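Local coordinates for centrosomal protein of 192 kDa (Homo sapiens, PDB 6FVI), which serves as a centrosome-specific scaffold that activates AURKA and PLK1 and is required for centrosome maturation and bipolar spindle assembly in mitosis, at residues P62-G67 with V74-Y79; Y79-C84 with G109-F114. All coordinates share one frame; numbering follows the deposited sequence. Where two conformers were deposited one is given.

Interaction 1 (P62-G67 with V74-Y79); sequences PPYVKG and VFRATY
Val65 and Phe75 form a hydrogen-bonded antiparallel pair in a beta hairpin at the margin of this PapD-like (ASH) domain. Val65 N reaches Phe75 O at 2.8 Å, and Phe75 N returns to Val65 O at 2.9 Å and the straighter angle of 167°. One step on, Tyr64 and Arg76 make the non-hydrogen-bonded pair, and Ala77 N then bonds Pro63 O, prolonging the pairing beyond strand 75-76. On the Tyr64 side, Val74 CG1 lies 3.8 Å from Tyr64 CB and touches the edge of the ring; both side chains leave the strands in the same direction, Val74 flanking Tyr64. The other side of the strand carries Val65, whose CG2 meets Ala77 CB. Pro63 lays its ring along Ala77, CB to CB at 4.1 Å, while its CD approaches Tyr79 O. A glycine here would strip this ring from Ala77 and Tyr79 O and would probably leave a gap there and a backbone freer to turn. The exposed Arg76 folds back at chi2 (-75°), its guanidinium perpendicular to the Tyr64 ring, and gives NH1 to Pro62 O at 2.8 Å, a bent bond (133° at the hydrogen) that leaves the guanidinium plane at a tilt. Further out, strand 109-121 continues the sheet along 62-67: Pro63 rests on Gln113, and Tyr64 N bonds Ala112 O.

Interaction 2 (Y79-C84 with G109-F114); sequences YAAFRC and GDYAQF
Phe82 drives its ring toward strand 109-114, where Tyr111, Ala112 and Gln113 receive it. Its CZ lies 3.9 Å from Tyr111 CB, CE2 comes up to the backbone of Ala112, and Tyr111 O lies in the plane of the ring, beside its rim. Gln113 runs antiparallel to the Phe82 side chain: with CG anti to the backbone N (chi1 -167°) and the chain extended, OE1 arrives beside Phe82 CD2 at 3.5 Å, near the ring plane. This half is buried and close-packed, Phe103 and Leu135 adding to the surroundings of Phe82. One water bridges the polar groups here, accepting from Phe82 N at 3.0 Å and donating to Gln113 OE1 at 2.7 Å, while Gln113 NE2 bonds Ala61 O. Ala81 marks the passage to the looser half, its CB standing 3.7 Å from Tyr111 CD2. Beyond it the partly exposed Tyr79 stands roughly perpendicular to Tyr111 and meets it mainly through its hydroxyl: Tyr79 OH is 2.9 Å from Tyr111 OH and approaches the edge of that ring. Both hydroxyls have further partners, Arg106 N for Tyr79 and Gly107 O for Tyr111. No backbone hydrogen bond joins the two segments; strands 82-84 and 109-114 pass 9.5 Å apart at 40°, with side chains and one bridging water between them, as expected of facing strands in the Ig-like beta sandwich of PapD-like domains.

From the N-terminal side, strand 53-66 runs into 62-67, a six-residue loop follows, and 74-79 turns back to close it as interaction 1. Tyr79 ends that contact and begins the next. The chain then enters strand 82-91, returns through strand 96-103, and reaches 109-114, where interaction 2 closes a longer loop of 24 residues. The two contacts are thus in series, neither nested nor crossing. Besides sharing Tyr79, they touch where 109-114 lies beside 62-67, with a probable hydrogen bond from Asp110 N to Lys66 O. Strand 109-121 therefore ties the marginal hairpin to the packed interior.

Interaction 1 (P62-G67 with V74-Y79)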
# COMPACT_ATOMS: atom_id res chain seq x y z
N PRO A 62 3.00 -6.63 -11.13
CA PRO A 62 1.59 -6.71 -11.54
C PRO A 62 0.79 -7.58 -10.59
O PRO A 62 1.34 -8.37 -9.82
CB PRO A 62 1.67 -7.33 -12.94
CG PRO A 62 3.01 -6.89 -13.43
CD PRO A 62 3.90 -7.03 -12.22
N PRO A 63 -0.53 -7.47 -10.63
CA PRO A 63 -1.33 -8.35 -9.77
C PRO A 63 -1.02 -9.80 -10.01
O PRO A 63 -0.79 -10.21 -11.15
CB PRO A 63 -2.78 -8.03 -10.21
CG PRO A 63 -2.70 -6.69 -10.88
CD PRO A 63 -1.37 -6.67 -11.54
N TYR A 64 -1.06 -10.57 -8.94
CA TYR A 64 -0.95 -12.00 -9.02
C TYR A 64 -2.30 -12.61 -8.72
O TYR A 64 -3.05 -12.12 -7.86
CB TYR A 64 0.18 -12.55 -8.11
CG TYR A 64 0.03 -12.27 -6.65
CD1 TYR A 64 0.45 -11.05 -6.10
CD2 TYR A 64 -0.48 -13.22 -5.78
CE1 TYR A 64 0.34 -10.80 -4.75
CE2 TYR A 64 -0.60 -12.98 -4.43
CZ TYR A 64 -0.16 -11.76 -3.91
OH TYR A 64 -0.27 -11.49 -2.57
N VAL A 65 -2.65 -13.67 -9.47
CA VAL A 65 -4.02 -14.13 -9.52
C VAL A 65 -4.06 -15.64 -9.45
O VAL A 65 -3.37 -16.33 -10.21
CB VAL A 65 -4.73 -13.64 -10.79
CG1 VAL A 65 -6.23 -13.84 -10.66
CG2 VAL A 65 -4.40 -12.17 -11.05
N LYS A 66 -4.90 -16.17 -8.58
CA LYS A 66 -5.03 -17.61 -8.44
C LYS A 66 -6.47 -17.97 -8.75
O LYS A 66 -7.40 -17.15 -8.69
CB LYS A 66 -4.60 -18.07 -7.04
CG LYS A 66 -5.49 -17.63 -5.90
CD LYS A 66 -4.98 -18.03 -4.52
CE LYS A 66 -5.64 -17.14 -3.47
NZ LYS A 66 -4.91 -17.03 -2.18
N GLY A 67 -6.66 -19.23 -9.09
CA GLY A 67 -7.98 -19.69 -9.41
C GLY A 67 -8.49 -19.23 -10.74
O GLY A 67 -9.70 -19.22 -10.96
N VAL A 74 -0.38 -19.76 -10.00
CA VAL A 74 -0.62 -18.33 -9.85
C VAL A 74 -0.04 -17.62 -11.06
O VAL A 74 1.11 -17.84 -11.44
CB VAL A 74 0.01 -17.84 -8.54
CG1 VAL A 74 -0.13 -16.34 -8.40
CG2 VAL A 74 -0.64 -18.50 -7.36
N PHE A 75 -0.86 -16.76 -11.68
CA PHE A 75 -0.47 -16.01 -12.86
C PHE A 75 -0.26 -14.54 -12.51
O PHE A 75 -0.64 -14.09 -11.43
CB PHE A 75 -1.54 -16.14 -13.93
CG PHE A 75 -1.77 -17.55 -14.36
CD1 PHE A 75 -0.77 -18.34 -14.90
CD2 PHE A 75 -2.97 -18.12 -14.16
CE1 PHE A 75 -1.00 -19.65 -15.26
CE2 PHE A 75 -3.23 -19.42 -14.53
CZ PHE A 75 -2.23 -20.17 -15.07
N ARG A 76 0.34 -13.81 -13.43
CA ARG A 76 0.36 -12.35 -13.37
C ARG A 76 -0.68 -11.79 -14.33
O ARG A 76 -0.74 -12.20 -15.50
CB ARG A 76 1.72 -11.79 -13.74
CG ARG A 76 2.82 -12.05 -12.76
CD ARG A 76 2.75 -11.19 -11.51
NE ARG A 76 3.96 -11.38 -10.71
CZ ARG A 76 4.10 -11.00 -9.46
NH1 ARG A 76 3.14 -10.35 -8.86
NH2 ARG A 76 5.22 -11.26 -8.80
N ALA A 77 -1.49 -10.86 -13.86
CA ALA A 77 -2.41 -10.18 -14.77
C ALA A 77 -1.62 -9.31 -15.74
O ALA A 77 -0.57 -8.76 -15.39
CB ALA A 77 -3.41 -9.34 -14.01
N THR A 78 -2.18 -9.12 -16.93
CA THR A 78 -1.55 -8.29 -17.97
C THR A 78 -2.16 -6.87 -17.98
O THR A 78 -1.89 -6.09 -18.88
CB THR A 78 -1.74 -8.92 -19.34
OG1 THR A 78 -3.14 -9.02 -19.59
CG2 THR A 78 -1.07 -10.28 -19.41
N TYR A 79 -2.97 -6.57 -16.98
CA TYR A 79 -3.65 -5.29 -16.86
C TYR A 79 -3.70 -4.91 -15.38
O TYR A 79 -3.47 -5.72 -14.50
CB TYR A 79 -5.07 -5.39 -17.47
CG TYR A 79 -5.96 -6.37 -16.74
CD1 TYR A 79 -5.95 -7.73 -17.03
CD2 TYR A 79 -6.81 -5.94 -15.71
CE1 TYR A 79 -6.76 -8.63 -16.31
CE2 TYR A 79 -7.61 -6.81 -15.01
CZ TYR A 79 -7.60 -8.14 -15.32
OH TYR A 79 -8.43 -8.97 -14.65

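Interaction 2 (Y79-C84 with G109-F114)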
# COMPACT_ATOMS: atom_id res chain seq x y z
N TYR A 79 -2.97 -6.57 -16.98
CA TYR A 79 -3.65 -5.29 -16.86
C TYR A 79 -3.70 -4.91 -15.38
O TYR A 79 -3.47 -5.72 -14.50
CB TYR A 79 -5.07 -5.39 -17.47
CG TYR A 79 -5.96 -6.37 -16.74
CD1 TYR A 79 -5.95 -7.73 -17.03
CD2 TYR A 79 -6.81 -5.94 -15.71
CE1 TYR A 79 -6.76 -8.63 -16.31
CE2 TYR A 79 -7.61 -6.81 -15.01
CZ TYR A 79 -7.60 -8.14 -15.32
OH TYR A 79 -8.43 -8.97 -14.65
N ALA A 80 -4.04 -3.65 -15.15
CA ALA A 80 -4.14 -3.13 -13.78
C ALA A 80 -5.51 -3.44 -13.22
O ALA A 80 -6.49 -2.79 -13.48
CB ALA A 80 -3.87 -1.65 -13.77
N ALA A 81 -5.58 -4.49 -12.44
CA ALA A 81 -6.82 -4.84 -11.75
C ALA A 81 -7.13 -3.91 -10.59
O ALA A 81 -8.29 -3.78 -10.22
CB ALA A 81 -6.75 -6.27 -11.28
N PHE A 82 -6.12 -3.26 -10.05
CA PHE A 82 -6.30 -2.29 -8.96
C PHE A 82 -5.80 -0.94 -9.44
O PHE A 82 -4.73 -0.86 -10.08
CB PHE A 82 -5.52 -2.70 -7.72
CG PHE A 82 -5.90 -4.05 -7.16
CD1 PHE A 82 -7.08 -4.21 -6.44
CD2 PHE A 82 -5.10 -5.15 -7.36
CE1 PHE A 82 -7.42 -5.44 -5.91
CE2 PHE A 82 -5.45 -6.39 -6.85
CZ PHE A 82 -6.61 -6.54 -6.14
N ARG A 83 -6.50 0.11 -9.06
CA ARG A 83 -6.06 1.48 -9.36
C ARG A 83 -6.22 2.34 -8.14
O ARG A 83 -7.21 2.26 -7.44
CB ARG A 83 -6.86 2.06 -10.50
CG ARG A 83 -6.55 1.42 -11.84
CD ARG A 83 -7.12 2.26 -12.98
NE ARG A 83 -6.74 1.75 -14.30
CZ ARG A 83 -5.48 1.59 -14.70
NH1 ARG A 83 -4.48 1.86 -13.87
NH2 ARG A 83 -5.21 1.13 -15.92
N CYS A 84 -5.21 3.17 -7.91
CA CYS A 84 -5.21 4.09 -6.78
C CYS A 84 -5.28 5.51 -7.29
O CYS A 84 -4.70 5.83 -8.34
CB CYS A 84 -3.93 3.92 -5.97
SG CYS A 84 -3.70 2.29 -5.23
N GLY A 109 -11.17 -14.98 -10.57
CA GLY A 109 -9.91 -15.20 -10.00
C GLY A 109 -9.86 -14.51 -8.68
O GLY A 109 -10.70 -13.66 -8.37
N ASP A 110 -8.82 -14.87 -7.93
CA ASP A 110 -8.55 -14.26 -6.65
C ASP A 110 -7.26 -13.47 -6.81
O ASP A 110 -6.19 -14.04 -7.05
CB ASP A 110 -8.43 -15.33 -5.59
CG ASP A 110 -8.42 -14.79 -4.20
OD1 ASP A 110 -8.39 -13.56 -4.04
OD2 ASP A 110 -8.44 -15.61 -3.26
N TYR A 111 -7.41 -12.14 -6.76
CA TYR A 111 -6.37 -11.19 -7.14
C TYR A 111 -5.69 -10.57 -5.93
O TYR A 111 -6.37 -10.30 -4.92
CB TYR A 111 -7.03 -10.01 -7.89
CG TYR A 111 -7.65 -10.36 -9.22
CD1 TYR A 111 -8.82 -11.11 -9.32
CD2 TYR A 111 -7.10 -9.88 -10.39
CE1 TYR A 111 -9.39 -11.38 -10.54
CE2 TYR A 111 -7.69 -10.14 -11.62
CZ TYR A 111 -8.84 -10.90 -11.69
OH TYR A 111 -9.39 -11.13 -12.91
N ALA A 112 -4.42 -10.26 -6.06
CA ALA A 112 -3.75 -9.50 -5.02
C ALA A 112 -2.59 -8.75 -5.64
O ALA A 112 -2.14 -9.06 -6.74
CB ALA A 112 -3.30 -10.40 -3.88
N GLN A 113 -2.09 -7.76 -4.90
CA GLN A 113 -0.99 -6.97 -5.40
C GLN A 113 -0.34 -6.23 -4.23
O GLN A 113 -1.03 -5.71 -3.35
CB GLN A 113 -1.46 -5.96 -6.45
CG GLN A 113 -0.33 -5.31 -7.23
CD GLN A 113 -0.86 -4.42 -8.33
OE1 GLN A 113 -1.97 -3.88 -8.24
NE2 GLN A 113 -0.05 -4.24 -9.35
N PHE A 114 0.99 -6.17 -4.27
CA PHE A 114 1.76 -5.41 -3.30
C PHE A 114 2.11 -4.04 -3.84
O PHE A 114 2.48 -3.91 -5.00
CB PHE A 114 3.05 -6.16 -2.94
CG PHE A 114 2.81 -7.43 -2.17
CD1 PHE A 114 2.45 -7.36 -0.81
CD2 PHE A 114 2.88 -8.67 -2.76
CE1 PHE A 114 2.20 -8.52 -0.08
CE2 PHE A 114 2.67 -9.81 -2.03
CZ PHE A 114 2.34 -9.75 -0.70
O HOH W 1 -3.18 -3.22 -10.61